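Local structure of protein HTP-2 (Caenorhabditis elegans, 4TZM) at residues V185-L189 / C246-M251; I31-P35 / P237-A241; L60-S66 / M77-N83; T23-F28 / N68-E72. The protein binds a closure-motif peptide of HTP-3 with its HORMA domain and so probably takes part in the hierarchical assembly of the meiotic chromosome axis. All coordinates share one frame; numbering follows the deposited sequence.

Interactions 1, 2 and 4 show how a HORMA domain ties its two chain ends to the body of the fold, and interaction 3 closes a hairpin. Interactions 1 and 2 both use strand 240-248, one near each end, with centres 32 Å apart on opposite sides of the chain's centre. Interactions 3 and 4 share strand 65-69 of the hairpin 65-69/75-79, and their centres lie 17 Å apart. Along the chain, interaction 3 falls between the two segments of interaction 2, while 1 and 2, and likewise 2 and 4, alternate. Interactions 2 and 4 fix the N-terminal stretch preceding helix 35-56, and interaction 1 holds the last modelled residues against the loop following helix 164-185.

Interaction 1 (V185-L189 / C246-M251); sequences VLEPL and CWSKSM
Ser250 and Glu187 meet through their backbones: the N-H of Glu187 points almost straight at Ser250 O, with Glu187 N 2.7 Å from that oxygen and an angle of 174° at the hydrogen. The same carbonyl also receives a softer C-H contact from Leu186 CA, at 3.5 Å from Ser250 O, so one acceptor grips two successive residues of 185-189. Glu187 turns its CB toward the partner, where it packs against Ser250 CB at 3.7 Å. In return Ser250 CB lies 3.4 Å from Glu187 O.

Leu186 supplies the apolar half. Its chi1 of -68° sets CG beside its own backbone N, and from there the two methyls diverge. CD2 faces both Ser248 and Met251, 3.7 Å from Ser248 OG and 4.0 Å from Met251 CB; CD1 reaches Cys246 SG at 4.3 Å.

The second shell fixes the shape of this tail. Ser248 OG takes the N-H of Ser250, 3.1 Å from Ser250 N, in an ST turn that bends the chain as it leaves strand 240-248, and the same hydroxyl is hydrogen-bonded to Glu123. Glu187 O is held by Arg57, which also packs against Leu186, Leu189 and Ser250. Farther out, Leu181 of helix 164-185 touches both Leu186 and Cys246, and Met251 rests on Gln228 and Val230 of strand 228-235. The end of the modelled chain is thus lodged between the tail of helix 164-185 and the end of strand 240-248, beside strand 228-235.

Interaction 2 (I31-P35 / P237-A241); sequences IVSDP and PGHHA
His239 reaches across to Ser33 and Pro35 and has the largest single share of this contact, with Pro35 next. From a CB directed toward the N-terminal loop, chi1 of -58° sets CG beside the backbone N, and CG comes 3.9 Å from Pro35 CA. Farther along the ring, CD2 lies 3.0 Å from Ser33 O and 3.3 Å from Pro35 N. NE2 is the atom with a polar partner: it donates a weak hydrogen bond to Ser33 O, 2.8 Å from NE2 but strongly bent at 118°, with the oxygen near the ring plane at its edge. Round the other side of the ring, CE1 and ND1 lie beneath Pro35 CG. That methylene stands over the ring centre, 3.7 Å from the His239 centroid and only 12° off the normal, a CH-pi contact.

Beside the imidazole the backbones join directly. Gly238 N donates to Val32 O across 2.9 Å, and Val32 CB packs on Pro237 CB.

Pro35 opens helix 35-56, with Asp34 as its N-cap and in a salt bridge with Arg37. Ser38, in the first turn, bonds His240 ND1 and His239 N. The contact therefore brings the start of strand 240-248 against the start of that helix. Val32 O takes a regular backbone N-H, and Ser33 O a weak one from the imidazole. Donation by His239 is consistent with a proton on NE2; the bond is weak, and the imidazole is also held by the proline methylene over its face.

Interaction 3 (L60-S66 / M77-N83); sequences LEKEYFS and MTLSFKN
Phe65 and Met77 bury equal surface here, and they meet through their CB atoms, 3.8 Å apart. Met77 then doubles back: chi2 of -59° and a like turn at chi3 fold its thioether over the opposing strand, so that CE sits 3.8 Å from Ser66 C and 3.9 Å from Phe65 CB. The Phe65 ring runs alongside Leu79 in the same direction, with CE1 3.5 Å from Leu79 CD2.

Ser66 contributes mainly backbone. It forms an antiparallel hydrogen-bonded pair with Thr78, Ser66 N to Thr78 O at 2.8 Å and Thr78 N to Ser66 O at 3.0 Å, and Phe65 with Leu79 is the adjoining non-hydrogen-bonded pair. Ser80 N continues the ladder to Tyr64 O. Beyond it, the Tyr64 ring presents its edge to the flat amide of Asn83, the planes 86° apart and CD1 3.3 Å from Asn83 OD1, an oxygen that caps helix 84-102 through Ala86 N.

This is the open end of the beta hairpin 65-69/75-79, away from its turn, laid on helix 35-56 by Phe65 against Leu54. Chemically, three backbone bonds set the strand pairing, while Met77, Phe65 and Leu79 pack on it through apolar contacts.

Interaction 4 (T23-F28 / N68-E72); sequences TWSKLF and NYITE
Thr23 turns its methyl to Tyr69: chi1 of -52° puts OG1 beside the backbone N and leaves CG2 anti to it, and CG2 then touches both Tyr69 O and Tyr69 CB at 3.5 Å. Trp24 has its ring swung out by a chi1 of 175°, which brings CZ3 to within 3.8 Å of Ile70 CG2. Phe28 CE2 meets that same methyl at 4.2 Å. The two aromatic side chains also pack on each other within 23-28: Phe28 CB lies over one face of the indole, and Trp24 CH2 over one face of the phenyl ring.

Leu27 straddles the end of the strand. Its CD1 approaches Tyr69 O at 3.6 Å and its CD2 lies beside the Asn68 amide, 3.8 Å from OD1. The extended Lys26 chain runs out to the same oxygen, giving a weak hydrogen bond of 3.4 Å from Lys26 NZ to Asn68 OD1.

Strand 65-69 gives way here to a classic beta bulge, in which Ile70 and Thr71 both face Leu74 across the hairpin. The extra residue falls where the N-terminal segment crosses, and Ile70 CG2 meets the aromatic pair there. On the other segment the backbone turns tightly, Trp24 O accepting from both Leu27 N and Phe28 N, the latter 3.0 Å away.

Trp24 NE1 is bonded to Pro29 O, which fixes the indole from its far side. Phe41 of helix 35-56 touches both Trp24 and Phe28, and Val175 of helix 164-185 packs on Ile70.

Interaction 1 (V185-L189 / C246-M251)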
loop_
_atom_site.group_PDB
_atom_site.type_symbol
_atom_site.label_atom_id
_atom_site.label_comp_id
_atom_site.label_asym_id
_atom_site.label_seq_id
_atom_site.Cartn_x
_atom_site.Cartn_y
_atom_site.Cartn_z
ATOM N N VAL A 185 6.676 18.271 -3.286
ATOM C CA VAL A 185 6.536 18.641 -1.875
ATOM C C VAL A 185 7.728 18.231 -1.012
ATOM O O VAL A 185 8.317 19.064 -0.322
ATOM C CB VAL A 185 5.261 18.029 -1.253
ATOM C CG1 VAL A 185 5.174 18.383 0.226
ATOM C CG2 VAL A 185 4.026 18.509 -1.995
ATOM N N LEU A 186 8.075 16.948 -1.048
ATOM C CA LEU A 186 9.169 16.429 -0.234
ATOM C C LEU A 186 10.534 16.893 -0.733
ATOM O O LEU A 186 10.761 17.016 -1.939
ATOM C CB LEU A 186 9.133 14.899 -0.197
ATOM C CG LEU A 186 7.966 14.252 0.548
ATOM C CD1 LEU A 186 8.104 12.735 0.555
ATOM C CD2 LEU A 186 7.877 14.796 1.965
ATOM N N GLU A 187 11.436 17.159 0.207
ATOM C CA GLU A 187 12.841 17.371 -0.112
ATOM C C GLU A 187 13.447 16.042 -0.552
ATOM O O GLU A 187 12.917 14.980 -0.216
ATOM C CB GLU A 187 13.605 17.922 1.095
ATOM C CG GLU A 187 13.904 19.413 1.046
ATOM C CD GLU A 187 14.948 19.818 2.071
ATOM O OE1 GLU A 187 15.379 18.946 2.855
ATOM O OE2 GLU A 187 15.342 21.003 2.090
ATOM N N PRO A 188 14.554 16.090 -1.315
ATOM C CA PRO A 188 15.257 14.850 -1.666
ATOM C C PRO A 188 15.779 14.130 -0.427
ATOM O O PRO A 188 16.102 14.791 0.561
ATOM C CB PRO A 188 16.419 15.333 -2.537
ATOM C CG PRO A 188 15.971 16.683 -3.071
ATOM C CD PRO A 188 15.137 17.274 -1.974
ATOM N N LEU A 189 15.856 12.803 -0.478
ATOM C CA LEU A 189 16.428 12.031 0.618
ATOM C C LEU A 189 17.919 12.330 0.746
ATOM O O LEU A 189 18.571 12.676 -0.241
ATOM C CB LEU A 189 16.198 10.531 0.403
ATOM C CG LEU A 189 14.805 9.997 0.745
ATOM C CD1 LEU A 189 14.681 8.523 0.384
ATOM C CD2 LEU A 189 14.507 10.215 2.220
ATOM N N CYS A 246 2.157 9.465 5.271
ATOM C CA CYS A 246 3.581 9.733 5.130
ATOM C C CYS A 246 4.075 10.631 6.251
ATOM O O CYS A 246 3.584 11.744 6.431
ATOM C CB CYS A 246 3.889 10.374 3.773
ATOM S SG CYS A 246 5.626 10.847 3.529
ATOM N N TRP A 247 5.028 10.118 7.021
ATOM C CA TRP A 247 5.799 10.931 7.950
ATOM C C TRP A 247 7.153 11.184 7.305
ATOM O O TRP A 247 7.713 10.286 6.676
ATOM C CB TRP A 247 5.968 10.233 9.300
ATOM C CG TRP A 247 4.728 10.195 10.137
ATOM C CD1 TRP A 247 4.242 11.197 10.925
ATOM C CD2 TRP A 247 3.826 9.092 10.288
ATOM N NE1 TRP A 247 3.088 10.791 11.550
ATOM C CE2 TRP A 247 2.811 9.502 11.176
ATOM C CE3 TRP A 247 3.775 7.800 9.756
ATOM C CZ2 TRP A 247 1.758 8.664 11.544
ATOM C CZ3 TRP A 247 2.729 6.969 10.123
ATOM C CH2 TRP A 247 1.736 7.405 11.008
ATOM N N SER A 248 7.683 12.394 7.439
ATOM C CA SER A 248 8.942 12.700 6.769
ATOM C C SER A 248 9.713 13.861 7.388
ATOM O O SER A 248 9.135 14.870 7.788
ATOM C CB SER A 248 8.684 12.990 5.286
ATOM O OG SER A 248 9.900 13.033 4.561
ATOM N N LYS A 249 11.029 13.697 7.461
ATOM C CA LYS A 249 11.926 14.780 7.832
ATOM C C LYS A 249 12.046 15.758 6.671
ATOM O O LYS A 249 12.364 16.933 6.859
ATOM C CB LYS A 249 13.309 14.243 8.204
ATOM C CG LYS A 249 13.414 13.630 9.591
ATOM C CD LYS A 249 13.180 14.673 10.671
ATOM C CE LYS A 249 13.878 14.286 11.966
ATOM N NZ LYS A 249 13.573 15.231 13.078
ATOM N N SER A 250 11.777 15.259 5.469
ATOM C CA SER A 250 11.987 16.020 4.240
ATOM C C SER A 250 10.805 16.927 3.890
ATOM O O SER A 250 10.728 17.453 2.778
ATOM C CB SER A 250 12.265 15.062 3.078
ATOM O OG SER A 250 13.303 14.152 3.399
ATOM N N MET A 251 9.893 17.112 4.841
ATOM C CA MET A 251 8.694 17.913 4.607
ATOM C C MET A 251 8.825 19.309 5.213
ATOM O O MET A 251 8.742 19.482 6.431
ATOM C CB MET A 251 7.461 17.205 5.178
ATOM C CG MET A 251 6.142 17.632 4.546
ATOM S SD MET A 251 4.718 16.820 5.301
ATOM C CE MET A 251 5.252 15.109 5.316
#

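Interaction 2 (I31-P35 / P237-A241)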
loop_
_atom_site.group_PDB
_atom_site.type_symbol
_atom_site.label_atom_id
_atom_site.label_comp_id
_atom_site.label_asym_id
_atom_site.label_seq_id
_atom_site.Cartn_x
_atom_site.Cartn_y
_atom_site.Cartn_z
ATOM N N ILE A 31 -13.658 -6.430 -10.709
ATOM C CA ILE A 31 -14.659 -6.531 -9.656
ATOM C C ILE A 31 -13.956 -6.645 -8.307
ATOM O O ILE A 31 -13.030 -7.438 -8.152
ATOM C CB ILE A 31 -15.592 -7.741 -9.871
ATOM C CG1 ILE A 31 -16.298 -7.629 -11.225
ATOM C CG2 ILE A 31 -16.612 -7.840 -8.748
ATOM C CD1 ILE A 31 -17.321 -8.717 -11.480
ATOM N N VAL A 32 -14.389 -5.842 -7.340
ATOM C CA VAL A 32 -13.754 -5.806 -6.026
ATOM C C VAL A 32 -14.775 -5.907 -4.897
ATOM O O VAL A 32 -14.458 -5.620 -3.743
ATOM C CB VAL A 32 -12.936 -4.509 -5.831
ATOM C CG1 VAL A 32 -11.794 -4.438 -6.830
ATOM C CG2 VAL A 32 -13.842 -3.284 -5.954
ATOM N N SER A 33 -15.997 -6.315 -5.231
ATOM C CA SER A 33 -17.095 -6.324 -4.265
ATOM C C SER A 33 -17.111 -7.569 -3.373
ATOM O O SER A 33 -17.558 -7.508 -2.226
ATOM C CB SER A 33 -18.434 -6.191 -4.998
ATOM O OG SER A 33 -18.539 -7.144 -6.042
ATOM N N ASP A 34 -16.627 -8.692 -3.896
ATOM C CA ASP A 34 -16.601 -9.944 -3.141
ATOM C C ASP A 34 -15.295 -10.065 -2.340
ATOM O O ASP A 34 -14.290 -9.462 -2.710
ATOM C CB ASP A 34 -16.781 -11.138 -4.088
ATOM C CG ASP A 34 -15.632 -11.291 -5.054
ATOM O OD1 ASP A 34 -15.672 -10.656 -6.127
ATOM O OD2 ASP A 34 -14.693 -12.052 -4.740
ATOM N N PRO A 35 -15.313 -10.835 -1.233
ATOM C CA PRO A 35 -14.186 -10.917 -0.290
ATOM C C PRO A 35 -12.829 -11.261 -0.907
ATOM O O PRO A 35 -11.831 -10.637 -0.548
ATOM C CB PRO A 35 -14.614 -12.034 0.664
ATOM C CG PRO A 35 -16.104 -11.986 0.644
ATOM C CD PRO A 35 -16.467 -11.632 -0.771
ATOM N N PRO A 237 -12.426 -1.116 -0.934
ATOM C CA PRO A 237 -13.102 -2.153 -1.715
ATOM C C PRO A 237 -14.208 -2.821 -0.899
ATOM O O PRO A 237 -14.589 -2.306 0.154
ATOM C CB PRO A 237 -11.979 -3.137 -2.052
ATOM C CG PRO A 237 -10.940 -2.907 -1.027
ATOM C CD PRO A 237 -11.022 -1.459 -0.652
ATOM N N GLY A 238 -14.712 -3.951 -1.382
ATOM C CA GLY A 238 -15.845 -4.612 -0.763
ATOM C C GLY A 238 -15.716 -4.960 0.711
ATOM O O GLY A 238 -16.661 -4.773 1.476
ATOM N N HIS A 239 -14.562 -5.473 1.126
ATOM C CA HIS A 239 -14.471 -6.044 2.466
ATOM C C HIS A 239 -13.218 -5.629 3.217
ATOM O O HIS A 239 -12.909 -6.175 4.276
ATOM C CB HIS A 239 -14.557 -7.570 2.374
ATOM C CG HIS A 239 -15.816 -8.051 1.722
ATOM N ND1 HIS A 239 -16.898 -8.507 2.439
ATOM C CD2 HIS A 239 -16.174 -8.106 0.418
ATOM C CE1 HIS A 239 -17.865 -8.841 1.604
ATOM N NE2 HIS A 239 -17.454 -8.608 0.373
ATOM N N HIS A 240 -12.507 -4.649 2.674
ATOM C CA HIS A 240 -11.276 -4.184 3.286
ATOM C C HIS A 240 -11.176 -2.672 3.176
ATOM O O HIS A 240 -11.855 -2.056 2.355
ATOM C CB HIS A 240 -10.057 -4.830 2.618
ATOM C CG HIS A 240 -10.072 -6.326 2.635
ATOM N ND1 HIS A 240 -10.828 -7.071 1.756
ATOM C CD2 HIS A 240 -9.430 -7.218 3.429
ATOM C CE1 HIS A 240 -10.652 -8.359 2.007
ATOM N NE2 HIS A 240 -9.808 -8.471 3.018
ATOM N N ALA A 241 -10.332 -2.080 4.012
ATOM C CA ALA A 241 -10.011 -0.666 3.900
ATOM C C ALA A 241 -8.535 -0.455 4.205
ATOM O O ALA A 241 -7.954 -1.178 5.014
ATOM C CB ALA A 241 -10.884 0.171 4.834
#

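Interaction 3 (L60-S66 / M77-N83)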
loop_
_atom_site.group_PDB
_atom_site.type_symbol
_atom_site.label_atom_id
_atom_site.label_comp_id
_atom_site.label_asym_id
_atom_site.label_seq_id
_atom_site.Cartn_x
_atom_site.Cartn_y
_atom_site.Cartn_z
ATOM N N LEU A 60 15.088 3.468 -5.467
ATOM C CA LEU A 60 15.608 2.552 -6.476
ATOM C C LEU A 60 15.598 3.223 -7.845
ATOM O O LEU A 60 14.629 3.898 -8.198
ATOM C CB LEU A 60 14.788 1.263 -6.516
ATOM C CG LEU A 60 14.892 0.331 -5.311
ATOM C CD1 LEU A 60 13.964 -0.857 -5.491
ATOM C CD2 LEU A 60 16.327 -0.129 -5.109
ATOM N N GLU A 61 16.672 3.034 -8.607
ATOM C CA GLU A 61 16.796 3.625 -9.940
ATOM C C GLU A 61 15.750 3.069 -10.900
ATOM O O GLU A 61 15.227 1.974 -10.691
ATOM C CB GLU A 61 18.198 3.384 -10.514
ATOM C CG GLU A 61 19.335 3.953 -9.681
ATOM C CD GLU A 61 19.770 3.018 -8.568
ATOM O OE1 GLU A 61 20.291 3.506 -7.544
ATOM O OE2 GLU A 61 19.597 1.792 -8.723
ATOM N N LYS A 62 15.470 3.820 -11.964
ATOM C CA LYS A 62 14.437 3.462 -12.938
ATOM C C LYS A 62 14.657 2.107 -13.623
ATOM O O LYS A 62 13.744 1.579 -14.256
ATOM C CB LYS A 62 14.327 4.557 -14.005
ATOM C CG LYS A 62 15.630 4.813 -14.748
ATOM C CD LYS A 62 15.427 5.720 -15.952
ATOM C CE LYS A 62 16.711 5.835 -16.761
ATOM N NZ LYS A 62 16.530 6.624 -18.013
ATOM N N GLU A 63 15.863 1.558 -13.506
ATOM C CA GLU A 63 16.181 0.253 -14.088
ATOM C C GLU A 63 15.391 -0.879 -13.421
ATOM O O GLU A 63 15.068 -1.889 -14.054
ATOM C CB GLU A 63 17.684 -0.029 -13.982
ATOM C CG GLU A 63 18.499 0.363 -15.215
ATOM C CD GLU A 63 18.456 1.853 -15.515
ATOM O OE1 GLU A 63 18.139 2.218 -16.666
ATOM O OE2 GLU A 63 18.748 2.659 -14.607
ATOM N N TYR A 64 15.078 -0.698 -12.142
ATOM C CA TYR A 64 14.351 -1.696 -11.363
ATOM C C TYR A 64 12.847 -1.675 -11.634
ATOM O O TYR A 64 12.104 -2.510 -11.114
ATOM C CB TYR A 64 14.604 -1.476 -9.872
ATOM C CG TYR A 64 16.045 -1.671 -9.467
ATOM C CD1 TYR A 64 16.726 -2.839 -9.793
ATOM C CD2 TYR A 64 16.732 -0.684 -8.776
ATOM C CE1 TYR A 64 18.048 -3.023 -9.430
ATOM C CE2 TYR A 64 18.053 -0.858 -8.409
ATOM C CZ TYR A 64 18.707 -2.029 -8.738
ATOM O OH TYR A 64 20.022 -2.211 -8.379
ATOM N N PHE A 65 12.406 -0.729 -12.455
ATOM C CA PHE A 65 10.982 -0.534 -12.693
ATOM C C PHE A 65 10.600 -0.649 -14.161
ATOM O O PHE A 65 11.456 -0.692 -15.039
ATOM C CB PHE A 65 10.547 0.830 -12.176
ATOM C CG PHE A 65 10.821 1.040 -10.719
ATOM C CD1 PHE A 65 9.875 0.696 -9.761
ATOM C CD2 PHE A 65 12.027 1.586 -10.305
ATOM C CE1 PHE A 65 10.132 0.898 -8.410
ATOM C CE2 PHE A 65 12.292 1.790 -8.962
ATOM C CZ PHE A 65 11.347 1.446 -8.012
ATOM N N SER A 66 9.298 -0.694 -14.415
ATOM C CA SER A 66 8.779 -0.680 -15.775
ATOM C C SER A 66 7.580 0.261 -15.856
ATOM O O SER A 66 6.921 0.525 -14.849
ATOM C CB SER A 66 8.391 -2.087 -16.225
ATOM O OG SER A 66 8.041 -2.087 -17.598
ATOM N N MET A 77 5.457 3.817 -12.297
ATOM C CA MET A 77 6.532 2.841 -12.429
ATOM C C MET A 77 6.342 1.691 -11.442
ATOM O O MET A 77 6.385 1.892 -10.229
ATOM C CB MET A 77 7.893 3.508 -12.212
ATOM C CG MET A 77 8.186 4.670 -13.156
ATOM S SD MET A 77 8.165 4.213 -14.904
ATOM C CE MET A 77 9.678 3.266 -15.042
ATOM N N THR A 78 6.124 0.487 -11.967
ATOM C CA THR A 78 5.977 -0.708 -11.135
ATOM C C THR A 78 7.232 -1.570 -11.193
ATOM O O THR A 78 7.872 -1.667 -12.240
ATOM C CB THR A 78 4.772 -1.566 -11.569
ATOM O OG1 THR A 78 4.955 -2.001 -12.923
ATOM C CG2 THR A 78 3.477 -0.771 -11.448
ATOM N N LEU A 79 7.578 -2.198 -10.072
ATOM C CA LEU A 79 8.769 -3.039 -9.996
ATOM C C LEU A 79 8.754 -4.120 -11.077
ATOM O O LEU A 79 7.719 -4.735 -11.335
ATOM C CB LEU A 79 8.888 -3.667 -8.604
ATOM C CG LEU A 79 9.349 -2.733 -7.479
ATOM C CD1 LEU A 79 9.013 -3.318 -6.116
ATOM C CD2 LEU A 79 10.845 -2.451 -7.584
ATOM N N SER A 80 9.900 -4.330 -11.717
ATOM C CA SER A 80 9.999 -5.269 -12.831
ATOM C C SER A 80 10.367 -6.669 -12.350
ATOM O O SER A 80 11.273 -6.834 -11.532
ATOM C CB SER A 80 11.027 -4.778 -13.852
ATOM O OG SER A 80 11.097 -5.655 -14.962
ATOM N N PHE A 81 9.660 -7.671 -12.864
ATOM C CA PHE A 81 9.883 -9.056 -12.459
ATOM C C PHE A 81 11.051 -9.693 -13.207
ATOM O O PHE A 81 11.458 -10.810 -12.892
ATOM C CB PHE A 81 8.613 -9.883 -12.671
ATOM C CG PHE A 81 7.522 -9.580 -11.683
ATOM C CD1 PHE A 81 7.482 -10.225 -10.457
ATOM C CD2 PHE A 81 6.537 -8.649 -11.976
ATOM C CE1 PHE A 81 6.480 -9.949 -9.540
ATOM C CE2 PHE A 81 5.535 -8.370 -11.067
ATOM C CZ PHE A 81 5.507 -9.020 -9.847
ATOM N N LYS A 82 11.583 -8.981 -14.197
ATOM C CA LYS A 82 12.737 -9.456 -14.956
ATOM C C LYS A 82 14.040 -9.140 -14.222
ATOM O O LYS A 82 14.995 -9.915 -14.274
ATOM C CB LYS A 82 12.750 -8.842 -16.358
ATOM C CG LYS A 82 11.649 -9.361 -17.276
ATOM C CD LYS A 82 11.537 -8.519 -18.540
ATOM C CE LYS A 82 10.305 -8.894 -19.353
ATOM N NZ LYS A 82 9.997 -7.888 -20.411
ATOM N N ASN A 83 14.078 -7.997 -13.545
ATOM C CA ASN A 83 15.192 -7.672 -12.662
ATOM C C ASN A 83 15.074 -8.478 -11.372
ATOM O O ASN A 83 14.036 -8.442 -10.707
ATOM C CB ASN A 83 15.223 -6.172 -12.360
ATOM C CG ASN A 83 16.458 -5.757 -11.580
ATOM O OD1 ASN A 83 16.609 -6.091 -10.403
ATOM N ND2 ASN A 83 17.341 -5.010 -12.227
#

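Interaction 4 (T23-F28 / N68-E72)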
loop_
_atom_site.group_PDB
_atom_site.type_symbol
_atom_site.label_atom_id
_atom_site.label_comp_id
_atom_site.label_asym_id
_atom_site.label_seq_id
_atom_site.Cartn_x
_atom_site.Cartn_y
_atom_site.Cartn_z
ATOM N N THR A 23 -7.272 -0.660 -19.732
ATOM C CA THR A 23 -6.049 -0.272 -19.036
ATOM C C THR A 23 -6.073 -0.689 -17.568
ATOM O O THR A 23 -5.087 -1.214 -17.047
ATOM C CB THR A 23 -5.822 1.248 -19.115
ATOM O OG1 THR A 23 -5.893 1.679 -20.481
ATOM C CG2 THR A 23 -4.467 1.611 -18.535
ATOM N N TRP A 24 -7.203 -0.451 -16.908
ATOM C CA TRP A 24 -7.369 -0.809 -15.502
ATOM C C TRP A 24 -7.184 -2.307 -15.272
ATOM O O TRP A 24 -6.573 -2.722 -14.288
ATOM C CB TRP A 24 -8.748 -0.366 -14.997
ATOM C CG TRP A 24 -9.048 -0.808 -13.592
ATOM C CD1 TRP A 24 -9.721 -1.933 -13.212
ATOM C CD2 TRP A 24 -8.684 -0.131 -12.382
ATOM N NE1 TRP A 24 -9.797 -2.000 -11.840
ATOM C CE2 TRP A 24 -9.168 -0.904 -11.305
ATOM C CE3 TRP A 24 -7.993 1.053 -12.100
ATOM C CZ2 TRP A 24 -8.985 -0.532 -9.971
ATOM C CZ3 TRP A 24 -7.813 1.422 -10.776
ATOM C CH2 TRP A 24 -8.306 0.632 -9.728
ATOM N N SER A 25 -7.702 -3.115 -16.192
ATOM C CA SER A 25 -7.674 -4.567 -16.034
ATOM C C SER A 25 -6.265 -5.145 -16.146
ATOM O O SER A 25 -6.033 -6.300 -15.795
ATOM C CB SER A 25 -8.588 -5.231 -17.066
ATOM O OG SER A 25 -9.937 -4.851 -16.872
ATOM N N LYS A 26 -5.329 -4.336 -16.627
ATOM C CA LYS A 26 -3.955 -4.784 -16.809
ATOM C C LYS A 26 -3.220 -4.920 -15.476
ATOM O O LYS A 26 -2.252 -5.673 -15.365
ATOM C CB LYS A 26 -3.202 -3.816 -17.726
ATOM C CG LYS A 26 -1.843 -4.323 -18.168
ATOM C CD LYS A 26 -0.994 -3.215 -18.768
ATOM C CE LYS A 26 0.399 -3.728 -19.099
ATOM N NZ LYS A 26 1.297 -2.642 -19.581
ATOM N N LEU A 27 -3.685 -4.195 -14.462
ATOM C CA LEU A 27 -3.036 -4.207 -13.152
ATOM C C LEU A 27 -3.963 -4.619 -12.009
ATOM O O LEU A 27 -3.502 -5.121 -10.982
ATOM C CB LEU A 27 -2.451 -2.828 -12.842
ATOM C CG LEU A 27 -1.173 -2.442 -13.580
ATOM C CD1 LEU A 27 -0.852 -0.978 -13.340
ATOM C CD2 LEU A 27 -0.026 -3.323 -13.124
ATOM N N PHE A 28 -5.264 -4.408 -12.188
ATOM C CA PHE A 28 -6.224 -4.578 -11.101
ATOM C C PHE A 28 -7.420 -5.449 -11.482
ATOM O O PHE A 28 -7.770 -5.538 -12.658
ATOM C CB PHE A 28 -6.732 -3.214 -10.642
ATOM C CG PHE A 28 -5.666 -2.317 -10.087
ATOM C CD1 PHE A 28 -5.202 -2.478 -8.785
ATOM C CD2 PHE A 28 -5.138 -1.296 -10.858
ATOM C CE1 PHE A 28 -4.219 -1.636 -8.267
ATOM C CE2 PHE A 28 -4.158 -0.454 -10.350
ATOM C CZ PHE A 28 -3.700 -0.623 -9.052
ATOM N N ASN A 68 3.941 1.454 -16.476
ATOM C CA ASN A 68 2.574 0.960 -16.515
ATOM C C ASN A 68 1.591 2.119 -16.518
ATOM O O ASN A 68 1.972 3.266 -16.282
ATOM C CB ASN A 68 2.294 0.040 -15.326
ATOM C CG ASN A 68 2.667 -1.401 -15.602
ATOM O OD1 ASN A 68 1.910 -2.139 -16.232
ATOM N ND2 ASN A 68 3.836 -1.815 -15.125
ATOM N N TYR A 69 0.326 1.813 -16.790
ATOM C CA TYR A 69 -0.736 2.810 -16.762
ATOM C C TYR A 69 -1.883 2.343 -15.874
ATOM O O TYR A 69 -2.246 1.166 -15.883
ATOM C CB TYR A 69 -1.262 3.092 -18.171
ATOM C CG TYR A 69 -0.324 3.867 -19.070
ATOM C CD1 TYR A 69 0.759 3.248 -19.682
ATOM C CD2 TYR A 69 -0.539 5.215 -19.326
ATOM C CE1 TYR A 69 1.613 3.956 -20.515
ATOM C CE2 TYR A 69 0.307 5.930 -20.155
ATOM C CZ TYR A 69 1.381 5.296 -20.748
ATOM O OH TYR A 69 2.227 6.003 -21.575
ATOM N N ILE A 70 -2.441 3.271 -15.108
ATOM C CA ILE A 70 -3.627 3.006 -14.306
ATOM C C ILE A 70 -4.859 3.467 -15.069
ATOM O O ILE A 70 -5.894 2.802 -15.073
ATOM C CB ILE A 70 -3.555 3.718 -12.951
ATOM C CG1 ILE A 70 -2.230 3.392 -12.266
ATOM C CG2 ILE A 70 -4.734 3.324 -12.073
ATOM C CD1 ILE A 70 -1.863 4.358 -11.185
ATOM N N THR A 71 -4.739 4.629 -15.703
ATOM C CA THR A 71 -5.721 5.098 -16.672
ATOM C C THR A 71 -4.965 5.525 -17.924
ATOM O O THR A 71 -3.736 5.487 -17.949
ATOM C CB THR A 71 -6.567 6.270 -16.139
ATOM O OG1 THR A 71 -5.798 7.477 -16.165
ATOM C CG2 THR A 71 -7.025 6.000 -14.718
ATOM N N GLU A 72 -5.690 5.925 -18.960
ATOM C CA GLU A 72 -5.054 6.360 -20.199
ATOM C C GLU A 72 -4.234 7.623 -19.969
ATOM O O GLU A 72 -3.236 7.864 -20.650
ATOM C CB GLU A 72 -6.100 6.606 -21.285
ATOM C CG GLU A 72 -6.840 5.362 -21.740
ATOM C CD GLU A 72 -7.886 5.674 -22.792
ATOM O OE1 GLU A 72 -8.195 6.869 -22.987
ATOM O OE2 GLU A 72 -8.399 4.728 -23.425
#